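Local atomic coordinates of NAD-dependent aldehyde dehydrogenase (Burkholderia multivorans, PDB entry 5UJU), a protein that probably oxidises aldehydes to carboxylic acids with NAD as the electron acceptor. Residues F66-V77 / I90-L100. Residues are numbered along the deposited sequence; the frame is centred on the assembly and turned at random.
Sequences FELDQPASGETV and IRYPKSTPDAL
R91 reaches across to T76 side-on, offering NE and NH2 to the single hydroxyl oxygen OG1, which lies close to the guanidinium plane. R91 NE lies 3.0 Å from T76 OG1; the bond from NH2 is longer and more bent. Bends at chi2 and chi3 fold the arginine back over the neighbouring strand, so that one face of its guanidinium lies on V77, whose CA sits 3.8 Å above the plane. The third nitrogen, NH1, bonds to the carbonyl of G78, which further fixes the rotation of the group.

Next to T76, V77 forms an antiparallel hydrogen-bonded pair with Y92, their side chains on the same face and both touching A272; the two side chains cross at about a right angle, CG1 of V77 against CB of Y92. The Y92 ring slants against F66, planes 41° apart, with CD1 3.5 Å from F66 CB, while its hydroxyl bonds to E80. Strands 76-77 and 92-93 thus make a small two-stranded antiparallel sheet, flanked on the other edge of 92-93 by F66, whose N donates to R91 O. The pair leads into helix 97-132; Y92 packs on helix 245-260, and L68 and Q70 on strand 268-270, part of a mostly parallel sheet with strands 191-211 and 234-238, consistent with a Rossmann-like NAD-binding domain.

Beyond P93, residues 70-75 curl over K94 and S95. K94 O takes two donors from S73: the backbone N nearly in line with the carbonyl, and OG from above its plane at 2.9 Å. With OG beside its backbone N (chi1 -52°), S95 donates a very short bond to P71 O and receives a weak one from Q70 NE2, whose stronger partner is the carbonyl of L270. L100 CD2 lies 3.9 Å from Q70 NE2.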
ATOM      1  N   PHE A  66     -28.482   8.301  22.675  1.00 28.05           N
ATOM      2  CA  PHE A  66     -28.539   7.686  21.358  1.00 28.01           C
ATOM      3  C   PHE A  66     -28.546   6.161  21.502  1.00 33.72           C
ATOM      4  O   PHE A  66     -27.717   5.590  22.214  1.00 40.49           O
ATOM      5  CB  PHE A  66     -27.327   8.168  20.537  1.00 31.53           C
ATOM      6  CG  PHE A  66     -27.423   7.883  19.063  1.00 26.69           C
ATOM      7  CD1 PHE A  66     -27.899   8.851  18.192  1.00 27.62           C
ATOM      8  CD2 PHE A  66     -27.035   6.652  18.549  1.00 29.40           C
ATOM      9  CE1 PHE A  66     -28.006   8.591  16.828  1.00 30.29           C
ATOM     10  CE2 PHE A  66     -27.138   6.389  17.184  1.00 28.38           C
ATOM     11  CZ  PHE A  66     -27.622   7.362  16.329  1.00 28.71           C
ATOM     12  N   GLU A  67     -29.523   5.511  20.881  1.00 33.69           N
ATOM     13  CA  GLU A  67     -29.746   4.079  21.043  1.00 38.60           C
ATOM     14  C   GLU A  67     -28.892   3.284  20.056  1.00 38.18           C
ATOM     15  O   GLU A  67     -28.969   3.499  18.840  1.00 34.65           O
ATOM     16  CB  GLU A  67     -31.229   3.756  20.850  1.00 42.46           C
ATOM     17  CG  GLU A  67     -32.168   4.663  21.639  1.00 59.82           C
ATOM     18  CD  GLU A  67     -33.531   4.835  20.969  1.00 70.61           C
ATOM     19  OE1 GLU A  67     -34.359   3.909  21.062  1.00 71.87           O
ATOM     20  OE2 GLU A  67     -33.772   5.892  20.336  1.00 71.68           O
ATOM     21  N   LEU A  68     -28.047   2.406  20.588  1.00 35.56           N
ATOM     22  CA  LEU A  68     -27.372   1.345  19.845  1.00 38.23           C
ATOM     23  C   LEU A  68     -27.424   0.064  20.663  1.00 42.99           C
ATOM     24  O   LEU A  68     -27.377   0.115  21.894  1.00 54.94           O
ATOM     25  CB  LEU A  68     -25.910   1.662  19.522  1.00 35.87           C
ATOM     26  CG  LEU A  68     -25.563   2.866  18.662  1.00 40.29           C
ATOM     27  CD1 LEU A  68     -24.087   3.167  18.838  1.00 37.63           C
ATOM     28  CD2 LEU A  68     -25.872   2.540  17.215  1.00 42.95           C
ATOM     29  N   ASP A  69     -27.536  -1.082  19.989  1.00 37.95           N
ATOM     30  CA  ASP A  69     -27.527  -2.369  20.677  1.00 36.04           C
ATOM     31  C   ASP A  69     -26.157  -3.054  20.635  1.00 32.28           C
ATOM     32  O   ASP A  69     -26.072  -4.283  20.551  1.00 32.87           O
ATOM     33  CB  ASP A  69     -28.608  -3.295  20.126  1.00 44.97           C
ATOM     34  CG  ASP A  69     -28.416  -3.624  18.658  1.00 52.85           C
ATOM     35  OD1 ASP A  69     -27.525  -3.035  18.008  1.00 52.99           O
ATOM     36  OD2 ASP A  69     -29.141  -4.516  18.167  1.00 58.28           O
ATOM     37  N   GLN A  70     -25.078  -2.282  20.686  1.00 31.15           N
ATOM     38  CA  GLN A  70     -23.716  -2.786  20.790  1.00 32.58           C
ATOM     39  C   GLN A  70     -23.352  -2.965  22.261  1.00 30.98           C
ATOM     40  O   GLN A  70     -24.035  -2.434  23.141  1.00 29.45           O
ATOM     41  CB  GLN A  70     -22.733  -1.810  20.111  1.00 27.53           C
ATOM     42  CG  GLN A  70     -22.606  -0.486  20.814  1.00 25.45           C
ATOM     43  CD  GLN A  70     -21.668   0.501  20.104  1.00 34.06           C
ATOM     44  OE1 GLN A  70     -21.609   0.551  18.874  1.00 31.38           O
ATOM     45  NE2 GLN A  70     -20.967   1.315  20.890  1.00 28.97           N
ATOM     46  N   PRO A  71     -22.291  -3.715  22.571  1.00 28.62           N
ATOM     47  CA  PRO A  71     -21.918  -3.916  23.982  1.00 38.93           C
ATOM     48  C   PRO A  71     -21.635  -2.590  24.667  1.00 36.79           C
ATOM     49  O   PRO A  71     -21.049  -1.684  24.075  1.00 35.66           O
ATOM     50  CB  PRO A  71     -20.659  -4.788  23.903  1.00 44.74           C
ATOM     51  CG  PRO A  71     -20.707  -5.424  22.568  1.00 37.82           C
ATOM     52  CD  PRO A  71     -21.387  -4.437  21.659  1.00 31.68           C
ATOM     53  N   ALA A  72     -22.155  -2.434  25.881  1.00 29.43           N
ATOM     54  CA  ALA A  72     -22.042  -1.151  26.554  1.00 37.96           C
ATOM     55  C   ALA A  72     -21.951  -1.349  28.057  1.00 38.13           C
ATOM     56  O   ALA A  72     -22.375  -2.375  28.597  1.00 33.18           O
ATOM     57  CB  ALA A  72     -23.224  -0.244  26.214  1.00 39.24           C
ATOM     58  N   SER A  73     -21.402  -0.344  28.731  1.00 32.21           N
ATOM     59  CA  SER A  73     -21.172  -0.417  30.167  1.00 36.57           C
ATOM     60  C   SER A  73     -22.368   0.050  30.989  1.00 35.88           C
ATOM     61  O   SER A  73     -22.354  -0.107  32.213  1.00 37.47           O
ATOM     62  CB  SER A  73     -19.953   0.420  30.544  1.00 38.58           C
ATOM     63  OG  SER A  73     -20.204   1.789  30.261  1.00 33.98           O
ATOM     64  N   GLY A  74     -23.387   0.624  30.351  1.00 31.83           N
ATOM     65  CA  GLY A  74     -24.482   1.256  31.046  1.00 36.14           C
ATOM     66  C   GLY A  74     -24.277   2.732  31.322  1.00 29.40           C
ATOM     67  O   GLY A  74     -25.255   3.453  31.554  1.00 35.26           O
ATOM     68  N   GLU A  75     -23.039   3.204  31.287  1.00 32.02           N
ATOM     69  CA  GLU A  75     -22.763   4.627  31.396  1.00 32.85           C
ATOM     70  C   GLU A  75     -22.928   5.303  30.039  1.00 32.88           C
ATOM     71  O   GLU A  75     -22.998   4.651  28.998  1.00 26.82           O
ATOM     72  CB  GLU A  75     -21.348   4.860  31.932  1.00 35.42           C
ATOM     73  CG  GLU A  75     -21.309   5.282  33.382  1.00 39.07           C
ATOM     74  CD  GLU A  75     -21.542   6.774  33.554  1.00 38.46           C
ATOM     75  OE1 GLU A  75     -20.989   7.350  34.511  1.00 45.10           O
ATOM     76  OE2 GLU A  75     -22.282   7.369  32.744  1.00 36.14           O
ATOM     77  N   THR A  76     -23.028   6.628  30.058  1.00 32.70           N
ATOM     78  CA  THR A  76     -23.096   7.386  28.818  1.00 30.21           C
ATOM     79  C   THR A  76     -21.944   8.379  28.729  1.00 31.68           C
ATOM     80  O   THR A  76     -21.214   8.634  29.695  1.00 28.85           O
ATOM     81  CB  THR A  76     -24.430   8.125  28.688  1.00 29.20           C
ATOM     82  OG1 THR A  76     -24.496   9.144  29.692  1.00 35.59           O
ATOM     83  CG2 THR A  76     -25.580   7.143  28.878  1.00 35.38           C
ATOM     84  N   VAL A  77     -21.815   8.959  27.542  1.00 30.47           N
ATOM     85  CA  VAL A  77     -20.692   9.816  27.199  1.00 29.12           C
ATOM     86  C   VAL A  77     -21.175  10.817  26.158  1.00 31.06           C
ATOM     87  O   VAL A  77     -22.125  10.552  25.419  1.00 29.10           O
ATOM     88  CB  VAL A  77     -19.512   8.957  26.674  1.00 35.78           C
ATOM     89  CG1 VAL A  77     -19.821   8.421  25.294  1.00 39.79           C
ATOM     90  CG2 VAL A  77     -18.267   9.733  26.625  1.00 38.07           C
ATOM     91  N   ILE A  90     -26.811  15.709  23.819  1.00 30.79           N
ATOM     92  CA  ILE A  90     -26.835  14.354  23.278  1.00 32.60           C
ATOM     93  C   ILE A  90     -25.874  13.492  24.077  1.00 35.76           C
ATOM     94  O   ILE A  90     -24.772  13.935  24.417  1.00 31.46           O
ATOM     95  CB  ILE A  90     -26.448  14.340  21.795  1.00 26.68           C
ATOM     96  CG1 ILE A  90     -27.345  15.274  20.977  1.00 31.28           C
ATOM     97  CG2 ILE A  90     -26.490  12.917  21.273  1.00 25.23           C
ATOM     98  CD1 ILE A  90     -26.738  15.605  19.640  1.00 29.44           C
ATOM     99  N   ARG A  91     -26.288  12.261  24.395  1.00 30.41           N
ATOM    100  CA  ARG A  91     -25.400  11.291  25.018  1.00 28.35           C
ATOM    101  C   ARG A  91     -25.390  10.012  24.192  1.00 30.63           C
ATOM    102  O   ARG A  91     -26.325   9.726  23.439  1.00 27.92           O
ATOM    103  CB  ARG A  91     -25.812  11.003  26.470  1.00 29.35           C
ATOM    104  CG  ARG A  91     -25.857  12.254  27.348  1.00 37.28           C
ATOM    105  CD  ARG A  91     -24.460  12.788  27.693  1.00 36.55           C
ATOM    106  NE  ARG A  91     -23.868  11.974  28.755  1.00 37.81           N
ATOM    107  CZ  ARG A  91     -22.716  12.233  29.373  1.00 41.15           C
ATOM    108  NH1 ARG A  91     -21.988  13.304  29.052  1.00 42.75           N
ATOM    109  NH2 ARG A  91     -22.295  11.416  30.328  1.00 39.04           N
ATOM    110  N   TYR A  92     -24.307   9.254  24.325  1.00 30.57           N
ATOM    111  CA  TYR A  92     -24.115   7.984  23.639  1.00 28.27           C
ATOM    112  C   TYR A  92     -23.761   6.897  24.643  1.00 29.13           C
ATOM    113  O   TYR A  92     -23.158   7.184  25.684  1.00 26.93           O
ATOM    114  CB  TYR A  92     -23.003   8.104  22.584  1.00 23.72           C
ATOM    115  CG  TYR A  92     -23.234   9.275  21.664  1.00 22.54           C
ATOM    116  CD1 TYR A  92     -23.999   9.128  20.518  1.00 26.74           C
ATOM    117  CD2 TYR A  92     -22.698  10.534  21.952  1.00 21.74           C
ATOM    118  CE1 TYR A  92     -24.237  10.199  19.678  1.00 27.56           C
ATOM    119  CE2 TYR A  92     -22.938  11.620  21.123  1.00 22.58           C
ATOM    120  CZ  TYR A  92     -23.695  11.443  19.986  1.00 24.34           C
ATOM    121  OH  TYR A  92     -23.927  12.508  19.150  1.00 28.36           O
ATOM    122  N   PRO A  93     -24.124   5.642  24.370  1.00 28.76           N
ATOM    123  CA  PRO A  93     -23.733   4.562  25.288  1.00 32.02           C
ATOM    124  C   PRO A  93     -22.222   4.418  25.314  1.00 35.38           C
ATOM    125  O   PRO A  93     -21.575   4.328  24.270  1.00 38.04           O
ATOM    126  CB  PRO A  93     -24.422   3.322  24.700  1.00 42.43           C
ATOM    127  CG  PRO A  93     -24.631   3.639  23.251  1.00 36.85           C
ATOM    128  CD  PRO A  93     -24.846   5.142  23.186  1.00 28.19           C
ATOM    129  N   LYS A  94     -21.657   4.405  26.519  1.00 33.55           N
ATOM    130  CA  LYS A  94     -20.207   4.313  26.670  1.00 29.08           C
ATOM    131  C   LYS A  94     -19.755   2.849  26.621  1.00 31.00           C
ATOM    132  O   LYS A  94     -20.228   2.018  27.408  1.00 37.04           O
ATOM    133  CB  LYS A  94     -19.782   4.968  27.978  1.00 33.43           C
ATOM    134  CG  LYS A  94     -18.276   5.026  28.194  1.00 36.54           C
ATOM    135  CD  LYS A  94     -17.962   5.676  29.532  1.00 45.11           C
ATOM    136  CE  LYS A  94     -16.518   5.429  29.964  1.00 50.29           C
ATOM    137  NZ  LYS A  94     -15.586   6.482  29.510  1.00 53.49           N
ATOM    138  N   SER A  95     -18.864   2.527  25.685  1.00 24.56           N
ATOM    139  CA  SER A  95     -18.283   1.195  25.563  1.00 32.38           C
ATOM    140  C   SER A  95     -16.774   1.281  25.718  1.00 32.86           C
ATOM    141  O   SER A  95     -16.167   2.328  25.497  1.00 41.65           O
ATOM    142  CB  SER A  95     -18.608   0.543  24.215  1.00 38.17           C
ATOM    143  OG  SER A  95     -19.993   0.571  23.958  1.00 44.04           O
ATOM    144  N   THR A  96     -16.179   0.201  26.120  1.00 29.53           N
ATOM    145  CA  THR A  96     -14.730   0.240  26.168  1.00 35.77           C
ATOM    146  C   THR A  96     -14.136  -0.238  24.855  1.00 36.80           C
ATOM    147  O   THR A  96     -14.770  -0.988  24.105  1.00 31.96           O
ATOM    148  CB  THR A  96     -14.210  -0.625  27.308  1.00 32.77           C
ATOM    149  OG1 THR A  96     -14.511  -2.000  27.040  1.00 31.16           O
ATOM    150  CG2 THR A  96     -14.822  -0.195  28.630  1.00 32.83           C
ATOM    151  N   PRO A  97     -12.913   0.194  24.543  1.00 30.71           N
ATOM    152  CA  PRO A  97     -12.203  -0.405  23.400  1.00 29.91           C
ATOM    153  C   PRO A  97     -12.152  -1.919  23.478  1.00 27.97           C
ATOM    154  O   PRO A  97     -12.374  -2.602  22.472  1.00 30.97           O
ATOM    155  CB  PRO A  97     -10.803   0.220  23.498  1.00 29.83           C
ATOM    156  CG  PRO A  97     -11.033   1.545  24.151  1.00 28.60           C
ATOM    157  CD  PRO A  97     -12.199   1.365  25.099  1.00 27.82           C
ATOM    158  N   ASP A  98     -11.862  -2.452  24.668  1.00 23.77           N
ATOM    159  CA  ASP A  98     -11.841  -3.892  24.891  1.00 29.70           C
ATOM    160  C   ASP A  98     -13.127  -4.566  24.426  1.00 31.45           C
ATOM    161  O   ASP A  98     -13.097  -5.528  23.649  1.00 32.53           O
ATOM    162  CB  ASP A  98     -11.624  -4.147  26.375  1.00 44.22           C
ATOM    163  CG  ASP A  98     -10.528  -5.120  26.628  1.00 59.97           C
ATOM    164  OD1 ASP A  98     -10.788  -6.331  26.500  1.00 68.06           O
ATOM    165  OD2 ASP A  98      -9.402  -4.667  26.928  1.00 66.54           O
ATOM    166  N   ALA A  99     -14.271  -4.073  24.904  1.00 29.45           N
ATOM    167  CA  ALA A  99     -15.553  -4.678  24.549  1.00 28.86           C
ATOM    168  C   ALA A  99     -15.825  -4.580  23.051  1.00 28.47           C
ATOM    169  O   ALA A  99     -16.345  -5.523  22.447  1.00 26.37           O
ATOM    170  CB  ALA A  99     -16.681  -4.019  25.341  1.00 26.12           C
ATOM    171  N   LEU A 100     -15.482  -3.450  22.427  1.00 24.25           N
ATOM    172  CA  LEU A 100     -15.798  -3.303  21.010  1.00 28.84           C
ATOM    173  C   LEU A 100     -14.854  -4.130  20.152  1.00 26.85           C
ATOM    174  O   LEU A 100     -15.257  -4.662  19.116  1.00 26.55           O
ATOM    175  CB  LEU A 100     -15.762  -1.831  20.596  1.00 25.13           C
ATOM    176  CG  LEU A 100     -16.787  -0.903  21.244  1.00 24.37           C
ATOM    177  CD1 LEU A 100     -16.680   0.490  20.597  1.00 22.40           C
ATOM    178  CD2 LEU A 100     -18.211  -1.437  21.103  1.00 23.12           C
TER